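PDB 4G3A: CLIP-associating protein from Drosophila melanogaster, which tracks growing microtubule plus ends and stabilises dynamic microtubules, serving spindle formation and kinetochore attachment, and is represented here by its N-terminal TOG domain. Local coordinates for residues V199-R202 against L203-D206; K140-K143 against V144-E147; I96-L99 against G100-R103; F148-T151 against I152-L156. One frame throughout, in Å; residues are numbered along the deposited sequence.

Interaction 1 (V199-R202 against L203-D206); sequences VGDR and LRPD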
ATOM      1  N   VAL A 199     -21.188   4.914  -0.003  1.00 30.81           N
ATOM      2  CA  VAL A 199     -21.708   6.098   0.662  1.00 38.32           C
ATOM      3  C   VAL A 199     -23.110   6.500   0.164  1.00 38.86           C
ATOM      4  O   VAL A 199     -23.923   7.027   0.920  1.00 43.49           O
ATOM      5  CB  VAL A 199     -20.693   7.248   0.524  1.00 46.62           C
ATOM      6  CG1 VAL A 199     -21.339   8.596   0.753  1.00 51.88           C
ATOM      7  CG2 VAL A 199     -19.529   7.024   1.488  1.00 46.68           C
ATOM      8  N   GLY A 200     -23.399   6.234  -1.099  1.00 34.02           N
ATOM      9  CA  GLY A 200     -24.729   6.506  -1.618  1.00 36.18           C
ATOM     10  C   GLY A 200     -24.936   7.953  -2.030  1.00 38.31           C
ATOM     11  O   GLY A 200     -23.981   8.719  -2.181  1.00 36.65           O
ATOM     12  N   ASP A 201     -26.201   8.327  -2.206  1.00 33.30           N
ATOM     13  CA  ASP A 201     -26.546   9.577  -2.875  1.00 32.46           C
ATOM     14  C   ASP A 201     -26.175  10.848  -2.113  1.00 30.99           C
ATOM     15  O   ASP A 201     -26.158  11.930  -2.699  1.00 34.86           O
ATOM     16  CB  ASP A 201     -28.030   9.591  -3.250  1.00 41.66           C
ATOM     17  CG  ASP A 201     -28.369   8.561  -4.307  1.00 44.90           C
ATOM     18  OD1 ASP A 201     -27.759   8.600  -5.402  1.00 35.58           O
ATOM     19  OD2 ASP A 201     -29.250   7.715  -4.040  1.00 48.28           O
ATOM     20  N   ARG A 202     -25.866  10.722  -0.823  1.00 40.95           N
ATOM     21  CA  ARG A 202     -25.450  11.871  -0.025  1.00 44.74           C
ATOM     22  C   ARG A 202     -24.136  12.441  -0.557  1.00 50.99           C
ATOM     23  O   ARG A 202     -23.744  13.556  -0.200  1.00 47.75           O
ATOM     24  CB  ARG A 202     -25.285  11.496   1.450  1.00 48.23           C
ATOM     25  CG  ARG A 202     -23.924  10.905   1.783  1.00 67.48           C
ATOM     26  CD  ARG A 202     -23.603  11.001   3.271  1.00 83.09           C
ATOM     27  NE  ARG A 202     -24.230   9.934   4.047  1.00 94.77           N
ATOM     28  CZ  ARG A 202     -24.132   9.810   5.368  1.00102.50           C
ATOM     29  NH1 ARG A 202     -23.432  10.693   6.070  1.00106.01           N
ATOM     30  NH2 ARG A 202     -24.737   8.805   5.989  1.00101.60           N
ATOM     31  N   LEU A 203     -23.456  11.674  -1.406  1.00 45.79           N
ATOM     32  CA  LEU A 203     -22.190  12.118  -1.988  1.00 40.51           C
ATOM     33  C   LEU A 203     -22.431  13.240  -2.998  1.00 35.35           C
ATOM     34  O   LEU A 203     -21.577  14.105  -3.190  1.00 32.93           O
ATOM     35  CB  LEU A 203     -21.467  10.944  -2.657  1.00 32.29           C
ATOM     36  CG  LEU A 203     -20.134  11.263  -3.343  1.00 33.17           C
ATOM     37  CD1 LEU A 203     -19.154  11.842  -2.348  1.00 30.23           C
ATOM     38  CD2 LEU A 203     -19.541  10.029  -4.005  1.00 30.65           C
ATOM     39  N   ARG A 204     -23.618  13.237  -3.618  1.00 27.82           N
ATOM     40  CA  ARG A 204     -23.928  14.186  -4.689  1.00 30.93           C
ATOM     41  C   ARG A 204     -23.908  15.655  -4.240  1.00 35.66           C
ATOM     42  O   ARG A 204     -23.223  16.477  -4.856  1.00 36.81           O
ATOM     43  CB  ARG A 204     -25.253  13.808  -5.385  1.00 37.77           C
ATOM     44  CG  ARG A 204     -25.422  12.294  -5.547  1.00 44.75           C
ATOM     45  CD  ARG A 204     -26.766  11.876  -6.179  1.00 40.45           C
ATOM     46  NE  ARG A 204     -26.651  11.882  -7.629  1.00 57.15           N
ATOM     47  CZ  ARG A 204     -26.742  10.809  -8.403  1.00 46.31           C
ATOM     48  NH1 ARG A 204     -26.994   9.623  -7.883  1.00 36.19           N
ATOM     49  NH2 ARG A 204     -26.604  10.939  -9.712  1.00 48.88           N
ATOM     50  N   PRO A 205     -24.654  15.997  -3.176  1.00 40.19           N
ATOM     51  CA  PRO A 205     -24.599  17.378  -2.670  1.00 44.13           C
ATOM     52  C   PRO A 205     -23.261  17.701  -1.997  1.00 43.79           C
ATOM     53  O   PRO A 205     -22.870  18.865  -1.929  1.00 46.49           O
ATOM     54  CB  PRO A 205     -25.743  17.423  -1.649  1.00 47.17           C
ATOM     55  CG  PRO A 205     -25.953  15.982  -1.255  1.00 46.06           C
ATOM     56  CD  PRO A 205     -25.705  15.211  -2.509  1.00 40.88           C
ATOM     57  N   ASP A 206     -22.570  16.681  -1.496  1.00 42.07           N
ATOM     58  CA  ASP A 206     -21.227  16.864  -0.963  1.00 39.09           C
ATOM     59  C   ASP A 206     -20.311  17.402  -2.047  1.00 41.60           C
ATOM     60  O   ASP A 206     -19.522  18.317  -1.816  1.00 46.25           O
ATOM     61  CB  ASP A 206     -20.657  15.529  -0.481  1.00 43.78           C
ATOM     62  CG  ASP A 206     -21.058  15.195   0.940  1.00 57.76           C
ATOM     63  OD1 ASP A 206     -21.675  16.054   1.609  1.00 63.16           O
ATOM     64  OD2 ASP A 206     -20.744  14.069   1.385  1.00 62.69           O
TER
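Asp-201 and Arg-204 close a salt bridge across one turn of chain, OD1 of the aspartate lying 2.8 Å from NH1 of the arginine. The bridge belongs to the bend between helix 182-199 and the short helix 203-208, near the C-terminal end of the HEAT-repeat array of this TOG domain. The two side chains run alongside each other in the same direction; OD1 is met nearly end-on and lies in the guanidinium plane, although the two flat groups are turned 35° apart. Arginine suits the place because its other nitrogens reach Glu-222 and Asp-226 on helix 215-229, while the carboxylate of Asp-201 also pairs with Tyr-196 and Lys-229. So many partners should fix the guanidinium's rotation. In the backbone, Leu-203 N donates to Gly-200 O at 3.1 Å and Arg-204 N to Asp-201 O at 3.0 Å, winding the chain into its new turn. Gly-200 leaves the preceding helix with a positive phi of 82°, which a residue without a side chain adopts easily. Pro-205, lacking an N-H, fits the first turn of a helix, and its CD sits 3.3 Å from Asp-201 O. On the apolar side, Val-199 CG1 meets Leu-203 CB at 4.1 Å.

Interaction 2 (K140-K143 against V144-E147); sequences KNAK and VREE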
ATOM      1  N   LYS A 140       5.490  13.165  -5.832  1.00 28.47           N
ATOM      2  CA  LYS A 140       6.005  13.677  -7.100  1.00 30.91           C
ATOM      3  C   LYS A 140       5.751  12.715  -8.262  1.00 27.35           C
ATOM      4  O   LYS A 140       5.670  13.129  -9.429  1.00 27.53           O
ATOM      5  CB  LYS A 140       7.513  13.938  -6.996  1.00 28.29           C
ATOM      6  CG  LYS A 140       8.340  12.670  -6.878  1.00 28.64           C
ATOM      7  CD  LYS A 140       9.837  13.010  -6.799  1.00 41.25           C
ATOM      8  CE  LYS A 140      10.673  11.766  -6.559  1.00 51.91           C
ATOM      9  NZ  LYS A 140      10.408  11.196  -5.212  1.00 59.99           N
ATOM     10  N   ASN A 141       5.610  11.437  -7.933  1.00 26.86           N
ATOM     11  CA  ASN A 141       5.418  10.403  -8.937  1.00 28.36           C
ATOM     12  C   ASN A 141       3.924  10.110  -9.139  1.00 30.87           C
ATOM     13  O   ASN A 141       3.233   9.748  -8.189  1.00 27.35           O
ATOM     14  CB  ASN A 141       6.176   9.145  -8.507  1.00 33.37           C
ATOM     15  CG  ASN A 141       6.149   8.056  -9.559  1.00 43.44           C
ATOM     16  OD1 ASN A 141       5.088   7.564  -9.939  1.00 42.71           O
ATOM     17  ND2 ASN A 141       7.325   7.664 -10.029  1.00 51.70           N
ATOM     18  N   ALA A 142       3.431  10.293 -10.366  1.00 26.77           N
ATOM     19  CA  ALA A 142       2.010  10.106 -10.667  1.00 29.81           C
ATOM     20  C   ALA A 142       1.549   8.677 -10.382  1.00 28.68           C
ATOM     21  O   ALA A 142       0.380   8.448 -10.086  1.00 27.20           O
ATOM     22  CB  ALA A 142       1.711  10.477 -12.127  1.00 27.28           C
ATOM     23  N   LYS A 143       2.463   7.714 -10.491  1.00 29.99           N
ATOM     24  CA  LYS A 143       2.081   6.324 -10.269  1.00 31.17           C
ATOM     25  C   LYS A 143       1.823   6.065  -8.783  1.00 29.25           C
ATOM     26  O   LYS A 143       0.958   5.274  -8.436  1.00 26.34           O
ATOM     27  CB  LYS A 143       3.104   5.341 -10.847  1.00 34.55           C
ATOM     28  CG  LYS A 143       2.582   3.901 -10.967  1.00 34.82           C
ATOM     29  CD  LYS A 143       1.397   3.789 -11.921  1.00 31.07           C
ATOM     30  CE  LYS A 143       1.048   2.328 -12.195  1.00 49.76           C
ATOM     31  NZ  LYS A 143      -0.160   2.134 -13.058  1.00 47.52           N
ATOM     32  N   VAL A 144       2.562   6.741  -7.907  1.00 25.42           N
ATOM     33  CA  VAL A 144       2.222   6.696  -6.493  1.00 25.04           C
ATOM     34  C   VAL A 144       0.840   7.297  -6.236  1.00 22.85           C
ATOM     35  O   VAL A 144       0.022   6.713  -5.515  1.00 22.93           O
ATOM     36  CB  VAL A 144       3.241   7.443  -5.625  1.00 29.60           C
ATOM     37  CG1 VAL A 144       2.759   7.508  -4.179  1.00 24.20           C
ATOM     38  CG2 VAL A 144       4.617   6.771  -5.709  1.00 26.23           C
ATOM     39  N   ARG A 145       0.582   8.468  -6.811  1.00 23.41           N
ATOM     40  CA  ARG A 145      -0.706   9.125  -6.582  1.00 22.67           C
ATOM     41  C   ARG A 145      -1.844   8.217  -7.050  1.00 25.86           C
ATOM     42  O   ARG A 145      -2.835   8.042  -6.357  1.00 25.52           O
ATOM     43  CB  ARG A 145      -0.747  10.498  -7.266  1.00 29.75           C
ATOM     44  CG  ARG A 145       0.430  11.419  -6.849  1.00 29.20           C
ATOM     45  CD  ARG A 145       0.175  12.878  -7.232  1.00 28.92           C
ATOM     46  NE  ARG A 145       0.054  13.107  -8.668  1.00 23.41           N
ATOM     47  CZ  ARG A 145       1.086  13.273  -9.497  1.00 31.06           C
ATOM     48  NH1 ARG A 145       2.329  13.201  -9.040  1.00 33.69           N
ATOM     49  NH2 ARG A 145       0.876  13.499 -10.790  1.00 29.28           N
ATOM     50  N   GLU A 146      -1.682   7.610  -8.219  1.00 24.09           N
ATOM     51  CA  GLU A 146      -2.694   6.706  -8.750  1.00 24.56           C
ATOM     52  C   GLU A 146      -2.848   5.424  -7.920  1.00 24.75           C
ATOM     53  O   GLU A 146      -3.964   4.975  -7.657  1.00 27.98           O
ATOM     54  CB  GLU A 146      -2.355   6.326 -10.186  1.00 25.82           C
ATOM     55  CG  GLU A 146      -3.385   5.394 -10.796  1.00 33.21           C
ATOM     56  CD  GLU A 146      -3.010   4.949 -12.187  1.00 45.74           C
ATOM     57  OE1 GLU A 146      -1.906   5.308 -12.646  1.00 43.88           O
ATOM     58  OE2 GLU A 146      -3.818   4.239 -12.819  1.00 56.83           O
ATOM     59  N   GLU A 147      -1.722   4.830  -7.528  1.00 24.84           N
ATOM     60  CA  GLU A 147      -1.754   3.607  -6.734  1.00 21.65           C
ATOM     61  C   GLU A 147      -2.437   3.855  -5.392  1.00 21.17           C
ATOM     62  O   GLU A 147      -3.237   3.035  -4.932  1.00 27.70           O
ATOM     63  CB  GLU A 147      -0.336   3.042  -6.533  1.00 24.07           C
ATOM     64  CG  GLU A 147       0.262   2.380  -7.768  1.00 31.85           C
ATOM     65  CD  GLU A 147      -0.421   1.067  -8.114  1.00 38.25           C
ATOM     66  OE1 GLU A 147      -1.037   0.452  -7.210  1.00 31.65           O
ATOM     67  OE2 GLU A 147      -0.336   0.649  -9.286  1.00 35.54           O
TER
HETATM   68  O   HOH W   1      -0.369   7.490 -12.795  1.00 39.08           O
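Asn-141 caps the N terminus of helix 142-159, its OD1 reaching forward to the N-H groups of Val-144 and Lys-143 in the first turn. With CG anti to the backbone N (chi1 -174°), OD1 accepts from Lys-143 N at 2.7 Å, in the plane of the amide, and more weakly from Val-144 N at 3.3 Å. Asparagine suits an N-cap because its short side chain can accept from N-H groups at the helix start, which lack a preceding helical carbonyl to bond. The regular helical bonds then begin, among them Glu-146 N to Ala-142 O at 2.9 Å.

Among the charged groups, Lys-143 NZ approaches Glu-146 OE1 at 3.6 Å, a long salt bridge, with Glu-147 OE2 merely nearby, 4.1 Å from the same NZ. A water donates to Glu-146 OE1 at 2.7 Å.

Packing centres on Ala-142, whose small CB lies over one face of the Arg-145 guanidinium, 3.4 Å from NH2. That guanidinium is held through His-139 O and Asp-179.

Helix 182-199 flanks this turn, with Val-184 against Ala-142 and Arg-145, and Asn-183 and Ala-187 against Glu-146. Glu-147 faces another neighbour, helix 104-119, where its carboxylate bonds Gln-111.

Interaction 3 (I96-L99 against G100-R103); sequences IDRL and GDSR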
ATOM      1  N   ILE A  96       5.922   3.016   0.242  1.00 27.24           N
ATOM      2  CA  ILE A  96       5.229   4.059  -0.506  1.00 27.03           C
ATOM      3  C   ILE A  96       5.934   4.342  -1.830  1.00 32.87           C
ATOM      4  O   ILE A  96       5.304   4.316  -2.891  1.00 33.35           O
ATOM      5  CB  ILE A  96       5.127   5.356   0.322  1.00 27.48           C
ATOM      6  CG1 ILE A  96       4.118   5.167   1.463  1.00 25.42           C
ATOM      7  CG2 ILE A  96       4.734   6.552  -0.577  1.00 29.74           C
ATOM      8  CD1 ILE A  96       4.066   6.335   2.433  1.00 35.30           C
ATOM      9  N   ASP A  97       7.241   4.604  -1.768  1.00 30.27           N
ATOM     10  CA  ASP A  97       8.028   4.833  -2.975  1.00 30.58           C
ATOM     11  C   ASP A  97       7.879   3.696  -3.985  1.00 40.12           C
ATOM     12  O   ASP A  97       7.867   3.936  -5.188  1.00 37.79           O
ATOM     13  CB  ASP A  97       9.510   5.032  -2.638  1.00 41.82           C
ATOM     14  CG  ASP A  97       9.796   6.401  -2.038  1.00 50.30           C
ATOM     15  OD1 ASP A  97       8.931   7.301  -2.143  1.00 54.16           O
ATOM     16  OD2 ASP A  97      10.879   6.572  -1.457  1.00 56.26           O
ATOM     17  N   ARG A  98       7.769   2.462  -3.503  1.00 36.25           N
ATOM     18  CA  ARG A  98       7.640   1.322  -4.409  1.00 31.02           C
ATOM     19  C   ARG A  98       6.261   1.248  -5.074  1.00 34.37           C
ATOM     20  O   ARG A  98       6.068   0.502  -6.041  1.00 34.23           O
ATOM     21  CB  ARG A  98       7.940   0.015  -3.685  1.00 32.34           C
ATOM     22  CG  ARG A  98       9.389  -0.134  -3.233  1.00 35.84           C
ATOM     23  CD  ARG A  98      10.333  -0.329  -4.415  1.00 40.60           C
ATOM     24  NE  ARG A  98      11.738  -0.261  -4.002  1.00 44.14           N
ATOM     25  CZ  ARG A  98      12.776  -0.478  -4.811  1.00 50.09           C
ATOM     26  NH1 ARG A  98      12.584  -0.787  -6.088  1.00 50.15           N
ATOM     27  NH2 ARG A  98      14.016  -0.389  -4.340  1.00 43.08           N
ATOM     28  N   LEU A  99       5.299   2.014  -4.567  1.00 29.60           N
ATOM     29  CA  LEU A  99       4.014   2.082  -5.255  1.00 29.41           C
ATOM     30  C   LEU A  99       4.252   2.689  -6.626  1.00 34.87           C
ATOM     31  O   LEU A  99       3.485   2.455  -7.553  1.00 37.94           O
ATOM     32  CB  LEU A  99       2.997   2.921  -4.475  1.00 25.75           C
ATOM     33  CG  LEU A  99       2.523   2.340  -3.145  1.00 26.99           C
ATOM     34  CD1 LEU A  99       1.644   3.356  -2.424  1.00 25.14           C
ATOM     35  CD2 LEU A  99       1.789   1.014  -3.354  1.00 26.60           C
ATOM     36  N   GLY A 100       5.331   3.457  -6.753  1.00 35.89           N
ATOM     37  CA  GLY A 100       5.646   4.126  -8.003  1.00 39.93           C
ATOM     38  C   GLY A 100       6.638   3.379  -8.875  1.00 42.72           C
ATOM     39  O   GLY A 100       7.096   3.895  -9.896  1.00 46.62           O
ATOM     40  N   ASP A 101       6.969   2.155  -8.481  1.00 37.72           N
ATOM     41  CA  ASP A 101       7.957   1.379  -9.215  1.00 40.04           C
ATOM     42  C   ASP A 101       7.492   1.119 -10.639  1.00 44.99           C
ATOM     43  O   ASP A 101       6.303   0.915 -10.879  1.00 45.04           O
ATOM     44  CB  ASP A 101       8.233   0.056  -8.507  1.00 37.34           C
ATOM     45  CG  ASP A 101       9.593  -0.504  -8.854  1.00 47.69           C
ATOM     46  OD1 ASP A 101      10.554  -0.236  -8.105  1.00 48.84           O
ATOM     47  OD2 ASP A 101       9.696  -1.202  -9.879  1.00 51.73           O
ATOM     48  N   SER A 102       8.427   1.103 -11.584  1.00 46.69           N
ATOM     49  CA  SER A 102       8.062   0.876 -12.981  1.00 56.90           C
ATOM     50  C   SER A 102       7.615  -0.564 -13.261  1.00 53.58           C
ATOM     51  O   SER A 102       6.873  -0.817 -14.210  1.00 56.19           O
ATOM     52  CB  SER A 102       9.207   1.270 -13.917  1.00 63.32           C
ATOM     53  OG  SER A 102      10.444   0.770 -13.455  1.00 64.37           O
ATOM     54  N   ARG A 103       8.071  -1.491 -12.425  1.00 49.94           N
ATOM     55  CA  ARG A 103       7.760  -2.910 -12.561  1.00 50.63           C
ATOM     56  C   ARG A 103       6.423  -3.251 -11.900  1.00 56.93           C
ATOM     57  O   ARG A 103       6.254  -3.060 -10.693  1.00 55.88           O
ATOM     58  CB  ARG A 103       8.871  -3.741 -11.918  1.00 61.31           C
ATOM     59  CG  ARG A 103      10.296  -3.313 -12.280  1.00 77.67           C
ATOM     60  CD  ARG A 103      10.601  -3.588 -13.744  1.00 92.81           C
ATOM     61  NE  ARG A 103      12.018  -3.437 -14.058  1.00100.46           N
ATOM     62  CZ  ARG A 103      12.534  -3.581 -15.276  1.00104.88           C
ATOM     63  NH1 ARG A 103      11.749  -3.877 -16.306  1.00105.21           N
ATOM     64  NH2 ARG A 103      13.836  -3.425 -15.466  1.00105.31           N
TER
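The carboxylate of Asp-101 is gripped at both oxygens, by Arg-98 at one and by the backbone of Arg-103 at the other. Arg-98 NH1 donates to OD1 over 2.9 Å, forming a salt bridge in which the oxygen is met nearly end-on but lies 20° out of the guanidinium plane. The side chains run alongside one another: the arginine, bent at chi2 (-70°), brings its end back toward the aspartate although its CB sets off the other way. OD2 accepts from Arg-103 N at 3.0 Å, completing an Asx turn just before helix 104-119. An aspartate fits here because its short, two-oxygen end can serve both bonds at once.

These residues make the turn between helix 88-98 and helix 104-119, which lies in HEAT repeat 2. A type I beta turn spans Arg-98 to Asp-101, closed by Asp-101 N to Arg-98 O at 3.1 Å, and Gly-100 N donates to Asp-97 O at 3.0 Å. Gly-100 takes the third place (i+2), where glycine is common and easily accommodated at a helix end.

Arg-98 NH2 reaches the backbone carbonyls of Leu-58 and Gly-60, joining this turn to the preceding repeat. Leu-99 is buried against Ala-110 and Gln-111 of helix 104-119, and Ile-96 packs on Leu-132 of helix 125-136.

Interaction 4 (F148-T151 against I152-L156); sequences FLQT and IVNAL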
ATOM      1  N   PHE A 148      -2.125   4.988  -4.770  1.00 22.79           N
ATOM      2  CA  PHE A 148      -2.717   5.301  -3.484  1.00 24.96           C
ATOM      3  C   PHE A 148      -4.240   5.395  -3.557  1.00 24.68           C
ATOM      4  O   PHE A 148      -4.930   4.900  -2.661  1.00 24.10           O
ATOM      5  CB  PHE A 148      -2.119   6.563  -2.854  1.00 24.91           C
ATOM      6  CG  PHE A 148      -2.843   6.997  -1.608  1.00 20.74           C
ATOM      7  CD1 PHE A 148      -2.980   6.119  -0.538  1.00 24.37           C
ATOM      8  CD2 PHE A 148      -3.427   8.262  -1.525  1.00 27.09           C
ATOM      9  CE1 PHE A 148      -3.668   6.494   0.597  1.00 31.50           C
ATOM     10  CE2 PHE A 148      -4.116   8.649  -0.379  1.00 22.68           C
ATOM     11  CZ  PHE A 148      -4.229   7.766   0.677  1.00 21.73           C
ATOM     12  N   LEU A 149      -4.765   6.009  -4.620  1.00 23.48           N
ATOM     13  CA  LEU A 149      -6.218   6.043  -4.809  1.00 22.75           C
ATOM     14  C   LEU A 149      -6.755   4.616  -4.829  1.00 24.51           C
ATOM     15  O   LEU A 149      -7.798   4.336  -4.248  1.00 22.63           O
ATOM     16  CB  LEU A 149      -6.603   6.810  -6.080  1.00 24.18           C
ATOM     17  CG  LEU A 149      -6.338   8.323  -6.007  1.00 25.96           C
ATOM     18  CD1 LEU A 149      -6.473   8.989  -7.369  1.00 23.80           C
ATOM     19  CD2 LEU A 149      -7.236   9.010  -4.973  1.00 25.89           C
ATOM     20  N   GLN A 150      -6.020   3.709  -5.466  1.00 23.79           N
ATOM     21  CA  GLN A 150      -6.444   2.316  -5.534  1.00 26.14           C
ATOM     22  C   GLN A 150      -6.378   1.652  -4.158  1.00 27.50           C
ATOM     23  O   GLN A 150      -7.212   0.806  -3.827  1.00 24.59           O
ATOM     24  CB  GLN A 150      -5.608   1.550  -6.560  1.00 27.87           C
ATOM     25  CG  GLN A 150      -6.041   0.106  -6.758  1.00 35.63           C
ATOM     26  CD  GLN A 150      -7.397  -0.014  -7.414  1.00 42.85           C
ATOM     27  OE1 GLN A 150      -8.282  -0.727  -6.920  1.00 40.91           O
ATOM     28  NE2 GLN A 150      -7.579   0.690  -8.530  1.00 36.16           N
ATOM     29  N   THR A 151      -5.389   2.039  -3.352  1.00 23.71           N
ATOM     30  CA  THR A 151      -5.296   1.525  -1.991  1.00 22.57           C
ATOM     31  C   THR A 151      -6.547   1.908  -1.210  1.00 21.57           C
ATOM     32  O   THR A 151      -7.079   1.110  -0.437  1.00 23.64           O
ATOM     33  CB  THR A 151      -4.066   2.093  -1.244  1.00 27.46           C
ATOM     34  OG1 THR A 151      -2.869   1.788  -1.974  1.00 26.84           O
ATOM     35  CG2 THR A 151      -3.982   1.510   0.160  1.00 26.72           C
ATOM     36  N   ILE A 152      -7.000   3.145  -1.388  1.00 21.27           N
ATOM     37  CA  ILE A 152      -8.226   3.595  -0.737  1.00 23.41           C
ATOM     38  C   ILE A 152      -9.411   2.747  -1.187  1.00 23.59           C
ATOM     39  O   ILE A 152     -10.221   2.278  -0.371  1.00 25.63           O
ATOM     40  CB  ILE A 152      -8.538   5.059  -1.087  1.00 21.27           C
ATOM     41  CG1 ILE A 152      -7.492   5.996  -0.478  1.00 26.15           C
ATOM     42  CG2 ILE A 152      -9.950   5.425  -0.629  1.00 23.11           C
ATOM     43  CD1 ILE A 152      -7.659   7.452  -0.909  1.00 24.53           C
ATOM     44  N   VAL A 153      -9.510   2.550  -2.491  1.00 23.82           N
ATOM     45  CA  VAL A 153     -10.616   1.757  -3.053  1.00 21.50           C
ATOM     46  C   VAL A 153     -10.618   0.344  -2.461  1.00 22.75           C
ATOM     47  O   VAL A 153     -11.661  -0.160  -2.016  1.00 24.25           O
ATOM     48  CB  VAL A 153     -10.553   1.710  -4.588  1.00 31.26           C
ATOM     49  CG1 VAL A 153     -11.449   0.592  -5.133  1.00 29.34           C
ATOM     50  CG2 VAL A 153     -10.986   3.065  -5.183  1.00 29.67           C
ATOM     51  N   ASN A 154      -9.446  -0.281  -2.427  1.00 26.68           N
ATOM     52  CA  ASN A 154      -9.341  -1.660  -1.928  1.00 29.51           C
ATOM     53  C   ASN A 154      -9.692  -1.742  -0.450  1.00 24.30           C
ATOM     54  O   ASN A 154     -10.379  -2.664  -0.023  1.00 24.32           O
ATOM     55  CB  ASN A 154      -7.934  -2.230  -2.147  1.00 27.48           C
ATOM     56  CG  ASN A 154      -7.575  -2.382  -3.614  1.00 27.82           C
ATOM     57  OD1 ASN A 154      -6.400  -2.472  -3.965  1.00 33.20           O
ATOM     58  ND2 ASN A 154      -8.581  -2.406  -4.478  1.00 25.83           N
ATOM     59  N   ALA A 155      -9.198  -0.784   0.336  1.00 21.99           N
ATOM     60  CA  ALA A 155      -9.487  -0.742   1.766  1.00 24.01           C
ATOM     61  C   ALA A 155     -10.986  -0.559   2.061  1.00 28.53           C
ATOM     62  O   ALA A 155     -11.541  -1.183   2.976  1.00 25.05           O
ATOM     63  CB  ALA A 155      -8.692   0.362   2.421  1.00 23.52           C
ATOM     64  N   LEU A 156     -11.635   0.301   1.289  1.00 29.30           N
ATOM     65  CA  LEU A 156     -13.076   0.498   1.411  1.00 24.35           C
ATOM     66  C   LEU A 156     -13.821  -0.774   1.039  1.00 24.44           C
ATOM     67  O   LEU A 156     -14.723  -1.221   1.747  1.00 27.95           O
ATOM     68  CB  LEU A 156     -13.515   1.655   0.495  1.00 33.45           C
ATOM     69  CG  LEU A 156     -14.877   2.312   0.735  1.00 41.04           C
ATOM     70  CD1 LEU A 156     -14.938   2.930   2.123  1.00 39.16           C
ATOM     71  CD2 LEU A 156     -15.167   3.367  -0.352  1.00 29.62           C
TER
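Ile-152 lays its CD1 over one face of the Phe-148 ring, a CH-pi contact 4.1 Å from the ring centroid and 29° off the normal. This is the tight, buried side of helix 142-159 in the HEAT-repeat solenoid. The ring stands with CG anti to the backbone N (chi1 173°), which brings CE2 and CZ back toward the next turn; CE2 lies 3.8 Å from CD1. Isoleucine suits the place because its long gamma branch spans the step between turns, and its CD1 also approaches Leu-149 CD2 at 4.4 Å. Phe-148 meets Phe-137 edge-to-face and packs on Leu-132 of helix 125-136, while Leu-149 lies on Thr-191 of helix 182-199. Thr-151 is buried too, but its OG1 bonds Glu-147 O and Gln-111, so the hydroxyl is satisfied within the core.

The opposite character appears at Gln-150, exposed, and Asn-154, partly so and resting on Arg-115 of helix 104-119. Asn-154 ND2 donates weakly to Gln-150 OE1 at 3.0 Å, the N-H angle only 124°, and water may well compete for these amides.

Backbone bonds four residues apart, such as Ile-152 N to Phe-148 O, hold the helix itself; the apolar contacts seat its buried face against neighbouring helices, and the amide pair probably adds little.

From the N terminus, interaction 3 comes first, closing the turn between helices 88-98 and 104-119 in HEAT repeat 2. Interaction 2 then starts helix 142-159, and interaction 4 continues directly along the same helix. Interaction 1 comes last, turning the chain from helix 182-199 into helix 203-208. All four are local and follow in series; none nests in or crosses another. In space, interactions 2 and 3 touch: Glu-147 CG lies 3.2 Å from Leu-99 O and Val-144 CG2 3.5 Å from Gly-100 N, which ties the start of helix 142-159 to the turn in HEAT repeat 2. Interaction 1 touches none of the others, but its nearest atoms come within about 6 Å of interaction 4, against about 17 Å for interaction 2.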